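Local coordinates for epimerase family protein SDR39U1 (Homo sapiens, PDB 4B4O), which is a putative NADP-dependent oxidoreductase of the short-chain dehydrogenase/reductase superfamily that binds NADPH, at residues T17-A22 with D197-L202; R270-L273 with Q278-F281. The protein carries 3 engineered substitutions. All blocks are in the same frame, centred on the assembly; numbering follows the deposited sequence.

Contact 1: T17-A22 with D197-L202; sequences TQLLNA and DLAGIL
Segments 17-22 and 197-202, on helices 11-22 and 195-207, come nearest at the CA atoms of Leu19 and Ala199, 6.9 Å apart, and no hydrogen bond joins them. One leucine spans the gap. The chi1 of Leu19 (-178°) sets CG opposite the backbone N, and the chain runs straight out from its helix until CD2 meets the backbone of the other. Leu19 CD2 lies 3.5 Å from Ala199 O and 3.6 Å from Gly200 N, and 4.0 Å from Ala199 CB. Ala199 offers only a methyl, which is consistent with the leucine lying against backbone atoms. Ala199 O also accepts a hydrogen bond from Thr203 OG1, and Thr203 packs against Leu19 and Leu20 as well. Both helices lie on the parallel sheet of the Rossmann-type fold: Thr17 and Leu20 rest on strand 26-31, Leu198 and Leu202 on strand 151-161. Helix 11-22 begins within a GxGxxG-type sequence (Gly8, Gly10, Gly13), consistent with a dinucleotide-binding turn whose backbone amides face NADPH. Across 17-22 and 197-202 the contact is a small one, 105 Å² in all, made by a methyl against backbone and a methyl, so it rests on van der Waals fit rather than on directional bonds.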
ATOM      1  N   THR A  17       9.968  -1.190   8.854  1.00 19.63           N
ATOM      2  CA  THR A  17      11.269  -1.132   9.481  1.00 21.06           C
ATOM      3  C   THR A  17      11.197  -1.621  10.942  1.00 22.04           C
ATOM      4  O   THR A  17      12.014  -2.441  11.358  1.00 23.01           O
ATOM      5  CB  THR A  17      11.869   0.279   9.359  1.00 21.75           C
ATOM      6  OG1 THR A  17      12.201   0.530   7.987  1.00 21.23           O
ATOM      7  CG2 THR A  17      13.110   0.415  10.223  1.00 23.47           C
ATOM      8  N   GLN A  18      10.201  -1.158  11.691  1.00 21.98           N
ATOM      9  CA  GLN A  18      10.067  -1.562  13.094  1.00 23.13           C
ATOM     10  C   GLN A  18       9.913  -3.072  13.163  1.00 22.99           C
ATOM     11  O   GLN A  18      10.510  -3.707  14.021  1.00 24.33           O
ATOM     12  CB  GLN A  18       8.924  -0.850  13.849  1.00 23.26           C
ATOM     13  N   LEU A  19       9.106  -3.662  12.280  1.00 21.61           N
ATOM     14  CA  LEU A  19       8.819  -5.109  12.372  1.00 21.67           C
ATOM     15  C   LEU A  19      10.038  -5.932  11.940  1.00 22.35           C
ATOM     16  O   LEU A  19      10.400  -6.892  12.613  1.00 23.56           O
ATOM     17  CB  LEU A  19       7.560  -5.500  11.547  1.00 20.19           C
ATOM     18  CG  LEU A  19       7.114  -6.986  11.579  1.00 20.34           C
ATOM     19  CD1 LEU A  19       6.851  -7.463  13.007  1.00 21.68           C
ATOM     20  CD2 LEU A  19       5.932  -7.252  10.668  1.00 18.99           C
ATOM     21  N   LEU A  20      10.665  -5.521  10.840  1.00 21.82           N
ATOM     22  CA  LEU A  20      11.898  -6.138  10.388  1.00 22.71           C
ATOM     23  C   LEU A  20      12.983  -6.141  11.470  1.00 24.58           C
ATOM     24  O   LEU A  20      13.586  -7.182  11.741  1.00 25.82           O
ATOM     25  CB  LEU A  20      12.427  -5.462   9.127  1.00 22.10           C
ATOM     26  CG  LEU A  20      11.702  -5.752   7.804  1.00 20.71           C
ATOM     27  CD1 LEU A  20      12.182  -4.869   6.678  1.00 20.35           C
ATOM     28  CD2 LEU A  20      11.847  -7.206   7.392  1.00 21.15           C
ATOM     29  N   ASN A  21      13.220  -4.991  12.098  1.00 25.02           N
ATOM     30  CA  ASN A  21      14.222  -4.902  13.176  1.00 26.98           C
ATOM     31  C   ASN A  21      13.879  -5.871  14.319  1.00 28.05           C
ATOM     32  O   ASN A  21      14.714  -6.644  14.763  1.00 29.67           O
ATOM     33  CB  ASN A  21      14.350  -3.460  13.735  1.00 27.41           C
ATOM     34  CG  ASN A  21      15.147  -2.519  12.832  1.00 27.29           C
ATOM     35  OD1 ASN A  21      15.897  -2.947  11.965  1.00 27.35           O
ATOM     36  ND2 ASN A  21      14.998  -1.227  13.057  1.00 27.39           N
ATOM     37  N   ALA A  22      12.620  -5.838  14.747  1.00 27.28           N
ATOM     38  CA  ALA A  22      12.132  -6.672  15.835  1.00 28.34           C
ATOM     39  C   ALA A  22      12.363  -8.166  15.552  1.00 28.89           C
ATOM     40  O   ALA A  22      12.642  -8.938  16.465  1.00 30.65           O
ATOM     41  CB  ALA A  22      10.655  -6.385  16.070  1.00 27.27           C
ATOM     42  N   ASP A 197      -0.502  -5.764   9.535  1.00 15.06           N
ATOM     43  CA  ASP A 197      -0.659  -6.926   8.663  1.00 14.84           C
ATOM     44  C   ASP A 197      -0.043  -6.713   7.286  1.00 14.54           C
ATOM     45  O   ASP A 197       0.431  -7.668   6.675  1.00 14.76           O
ATOM     46  CB  ASP A 197      -2.130  -7.328   8.551  1.00 14.27           C
ATOM     47  CG  ASP A 197      -2.600  -8.145   9.736  1.00 14.90           C
ATOM     48  OD1 ASP A 197      -1.840  -9.028  10.191  1.00 15.79           O
ATOM     49  OD2 ASP A 197      -3.742  -7.903  10.210  1.00 14.64           O
ATOM     50  N   LEU A 198      -0.019  -5.482   6.783  1.00 14.18           N
ATOM     51  CA  LEU A 198       0.736  -5.228   5.553  1.00 14.19           C
ATOM     52  C   LEU A 198       2.220  -5.421   5.827  1.00 15.10           C
ATOM     53  O   LEU A 198       2.907  -6.069   5.068  1.00 15.34           O
ATOM     54  CB  LEU A 198       0.467  -3.830   4.962  1.00 13.89           C
ATOM     55  CG  LEU A 198       1.178  -3.599   3.618  1.00 14.07           C
ATOM     56  CD1 LEU A 198       0.777  -4.659   2.619  1.00 13.73           C
ATOM     57  CD2 LEU A 198       0.841  -2.228   3.070  1.00 14.01           C
ATOM     58  N   ALA A 199       2.679  -4.854   6.932  1.00 15.73           N
ATOM     59  CA  ALA A 199       4.040  -5.016   7.387  1.00 16.85           C
ATOM     60  C   ALA A 199       4.401  -6.499   7.538  1.00 17.30           C
ATOM     61  O   ALA A 199       5.495  -6.939   7.160  1.00 18.01           O
ATOM     62  CB  ALA A 199       4.209  -4.272   8.709  1.00 17.57           C
ATOM     63  N   GLY A 200       3.454  -7.264   8.085  1.00 17.02           N
ATOM     64  CA  GLY A 200       3.609  -8.710   8.273  1.00 17.58           C
ATOM     65  C   GLY A 200       3.686  -9.524   6.978  1.00 17.23           C
ATOM     66  O   GLY A 200       4.543 -10.398   6.839  1.00 18.02           O
ATOM     67  N   ILE A 201       2.804  -9.209   6.031  1.00 16.20           N
ATOM     68  CA  ILE A 201       2.812  -9.860   4.732  1.00 15.95           C
ATOM     69  C   ILE A 201       4.127  -9.593   4.021  1.00 16.40           C
ATOM     70  O   ILE A 201       4.756 -10.499   3.514  1.00 16.89           O
ATOM     71  CB  ILE A 201       1.651  -9.378   3.853  1.00 14.97           C
ATOM     72  CG1 ILE A 201       0.318  -9.919   4.390  1.00 14.71           C
ATOM     73  CG2 ILE A 201       1.864  -9.813   2.417  1.00 14.91           C
ATOM     74  CD1 ILE A 201      -0.872  -9.145   3.852  1.00 13.89           C
ATOM     75  N   LEU A 202       4.539  -8.343   3.998  1.00 16.36           N
ATOM     76  CA  LEU A 202       5.786  -7.963   3.363  1.00 16.96           C
ATOM     77  C   LEU A 202       6.963  -8.710   3.984  1.00 18.13           C
ATOM     78  O   LEU A 202       7.828  -9.216   3.284  1.00 18.66           O
ATOM     79  CB  LEU A 202       5.999  -6.451   3.480  1.00 17.03           C
ATOM     80  CG  LEU A 202       5.072  -5.563   2.663  1.00 16.19           C
ATOM     81  CD1 LEU A 202       5.233  -4.122   3.122  1.00 16.48           C
ATOM     82  CD2 LEU A 202       5.328  -5.762   1.189  1.00 16.17           C
TER

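Contact 2: R270-L273 with Q278-F281; sequences RRTL and QYSF. Engineered in segment 270-273: Arg270 (natural residue Gln).
Leu273 and Thr272, neighbours on helix 270-274, bring one methyl each to the Tyr279 side chain, which crosses both at about a right angle. Leu273 CD2 comes in at the ring edge, near the ring plane, 3.7 Å from Tyr279 CE1 and 4.0 Å from Tyr279 CD1. Thr272 CG2 instead approaches the phenol oxygen, 3.5 Å from Tyr279 OH. With the threonine's chi1 at -52°, CG2 stands anti to the backbone N and faces the tyrosine, while OG1 hydrogen-bonds Asn216 O in strand 213-217. Within the DUF1731 region, the short helix and the irregular segment 278-281 lie against helix 195-207, where Ile201 packs on Tyr279. In Tyr279, chi1 of -74° places CG opposite the carbonyl carbon, and from there the ring extends back to the helix. Tyr277 meets this ring edge-to-face, and Pro220 and Pro269 also touch the side chain. Replacing Tyr279 by an alanine is likely to leave a gap beside Leu273 CD2 and Thr272 CG2 and to take a ring partner from Tyr277. The tyrosine hydroxyl makes a weak hydrogen bond with Val218 O.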
ATOM      1  N   ARG A 270      -6.538 -14.626  -1.545  1.00 15.28           N
ATOM      2  CA  ARG A 270      -6.460 -16.087  -1.654  1.00 16.18           C
ATOM      3  C   ARG A 270      -5.013 -16.554  -1.574  1.00 16.59           C
ATOM      4  O   ARG A 270      -4.656 -17.370  -0.731  1.00 16.72           O
ATOM      5  CB  ARG A 270      -7.101 -16.601  -2.951  1.00 17.35           C
ATOM      6  CG  ARG A 270      -7.266 -18.099  -2.927  1.00 18.40           C
ATOM      7  CD  ARG A 270      -8.091 -18.765  -4.009  1.00 19.90           C
ATOM      8  NE  ARG A 270      -8.914 -17.842  -4.748  1.00 20.05           N
ATOM      9  CZ  ARG A 270     -10.142 -17.435  -4.371  1.00 19.83           C
ATOM     10  NH1 ARG A 270     -10.686 -17.802  -3.220  1.00 19.43           N
ATOM     11  NH2 ARG A 270     -10.819 -16.611  -5.158  1.00 20.23           N
ATOM     12  N   ARG A 271      -4.188 -15.988  -2.443  1.00 17.03           N
ATOM     13  CA  ARG A 271      -2.785 -16.344  -2.494  1.00 17.81           C
ATOM     14  C   ARG A 271      -2.042 -15.911  -1.234  1.00 17.22           C
ATOM     15  O   ARG A 271      -1.125 -16.593  -0.785  1.00 17.88           O
ATOM     16  CB  ARG A 271      -2.143 -15.819  -3.789  1.00 18.86           C
ATOM     17  CG  ARG A 271      -2.598 -16.645  -4.981  1.00 20.11           C
ATOM     18  CD  ARG A 271      -1.859 -16.415  -6.278  1.00 21.75           C
ATOM     19  NE  ARG A 271      -0.522 -15.886  -6.079  1.00 22.18           N
ATOM     20  CZ  ARG A 271       0.581 -16.593  -5.890  1.00 23.20           C
ATOM     21  NH1 ARG A 271       0.561 -17.908  -5.857  1.00 23.79           N
ATOM     22  NH2 ARG A 271       1.726 -15.960  -5.720  1.00 23.85           N
ATOM     23  N   THR A 272      -2.451 -14.789  -0.655  1.00 16.20           N
ATOM     24  CA  THR A 272      -1.830 -14.306   0.563  1.00 15.90           C
ATOM     25  C   THR A 272      -2.018 -15.358   1.656  1.00 15.93           C
ATOM     26  O   THR A 272      -1.074 -15.709   2.352  1.00 16.57           O
ATOM     27  CB  THR A 272      -2.420 -12.962   1.030  1.00 14.93           C
ATOM     28  OG1 THR A 272      -2.399 -12.016  -0.039  1.00 15.01           O
ATOM     29  CG2 THR A 272      -1.636 -12.396   2.193  1.00 15.06           C
ATOM     30  N   LEU A 273      -3.243 -15.836   1.822  1.00 15.49           N
ATOM     31  CA  LEU A 273      -3.516 -16.837   2.845  1.00 15.78           C
ATOM     32  C   LEU A 273      -2.767 -18.150   2.538  1.00 16.85           C
ATOM     33  O   LEU A 273      -2.299 -18.839   3.434  1.00 17.43           O
ATOM     34  CB  LEU A 273      -5.025 -17.067   2.997  1.00 15.50           C
ATOM     35  CG  LEU A 273      -5.832 -15.967   3.706  1.00 14.74           C
ATOM     36  CD1 LEU A 273      -7.342 -16.105   3.539  1.00 14.78           C
ATOM     37  CD2 LEU A 273      -5.387 -15.905   5.157  1.00 14.95           C
ATOM     38  N   GLN A 278      -0.583 -15.375   8.617  1.00 18.32           N
ATOM     39  CA  GLN A 278      -1.703 -15.363   9.546  1.00 18.17           C
ATOM     40  C   GLN A 278      -1.915 -13.968  10.113  1.00 17.96           C
ATOM     41  O   GLN A 278      -1.026 -13.385  10.703  1.00 18.89           O
ATOM     42  CB  GLN A 278      -1.458 -16.380  10.641  1.00 19.59           C
ATOM     43  CG  GLN A 278      -1.496 -17.798  10.086  1.00 19.80           C
ATOM     44  CD  GLN A 278      -1.417 -18.893  11.132  1.00 21.30           C
ATOM     45  OE1 GLN A 278      -0.430 -18.991  11.850  1.00 22.62           O
ATOM     46  NE2 GLN A 278      -2.452 -19.734  11.215  1.00 21.40           N
ATOM     47  N   TYR A 279      -3.115 -13.438   9.895  1.00 16.95           N
ATOM     48  CA  TYR A 279      -3.428 -12.036  10.178  1.00 16.60           C
ATOM     49  C   TYR A 279      -3.583 -11.770  11.666  1.00 17.78           C
ATOM     50  O   TYR A 279      -4.179 -12.569  12.386  1.00 18.48           O
ATOM     51  CB  TYR A 279      -4.726 -11.630   9.480  1.00 15.40           C
ATOM     52  CG  TYR A 279      -4.608 -11.439   7.992  1.00 14.43           C
ATOM     53  CD1 TYR A 279      -4.650 -12.521   7.125  1.00 14.31           C
ATOM     54  CD2 TYR A 279      -4.444 -10.184   7.451  1.00 13.91           C
ATOM     55  CE1 TYR A 279      -4.555 -12.360   5.758  1.00 13.78           C
ATOM     56  CE2 TYR A 279      -4.333 -10.012   6.085  1.00 13.36           C
ATOM     57  CZ  TYR A 279      -4.390 -11.114   5.245  1.00 13.34           C
ATOM     58  OH  TYR A 279      -4.300 -10.940   3.882  1.00 13.12           O
ATOM     59  N   SER A 280      -3.010 -10.654  12.121  1.00 18.31           N
ATOM     60  CA  SER A 280      -3.198 -10.182  13.500  1.00 19.67           C
ATOM     61  C   SER A 280      -4.543  -9.490  13.677  1.00 19.11           C
ATOM     62  O   SER A 280      -5.142  -9.536  14.750  1.00 20.26           O
ATOM     63  CB  SER A 280      -2.087  -9.220  13.887  1.00 20.76           C
ATOM     64  OG  SER A 280      -0.867  -9.909  13.968  1.00 21.88           O
ATOM     65  N   PHE A 281      -5.012  -8.836  12.619  1.00 17.59           N
ATOM     66  CA  PHE A 281      -6.248  -8.048  12.669  1.00 17.14           C
ATOM     67  C   PHE A 281      -7.109  -8.318  11.422  1.00 15.69           C
ATOM     68  O   PHE A 281      -7.335  -7.437  10.603  1.00 14.77           O
ATOM     69  CB  PHE A 281      -5.906  -6.547  12.788  1.00 17.26           C
ATOM     70  CG  PHE A 281      -5.065  -6.203  13.978  1.00 19.03           C
ATOM     71  CD1 PHE A 281      -5.630  -6.113  15.241  1.00 20.48           C
ATOM     72  CD2 PHE A 281      -3.707  -5.964  13.841  1.00 19.60           C
ATOM     73  CE1 PHE A 281      -4.845  -5.813  16.353  1.00 22.49           C
ATOM     74  CE2 PHE A 281      -2.923  -5.663  14.938  1.00 21.60           C
ATOM     75  CZ  PHE A 281      -3.490  -5.592  16.193  1.00 23.04           C
TER

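How the contacts relate
Helix 195-207 serves both contacts, whose centres lie 14 Å apart: Ala199 and Gly200 receive helix 11-22, while Asp197 and Ile201 turn to the DUF1731 region. The Asp197 carboxylate probably takes two backbone N-H groups of 278-281, OD1 from Ser280 N at 2.8 Å and OD2 from Phe281 N at 2.9 Å. One turn on, Ile201 CD1 packs on Thr272 CG2 at 3.7 Å. Helix 195-207 is thus one of the places where the Rossmann-type part and the C-terminal region meet. Neither contact touches the cofactor: the side chain of Ala199 is about 11 Å from NADPH and about 8 Å from that of NADP-binding Val160, and that of Thr272 about 13 Å from NADPH.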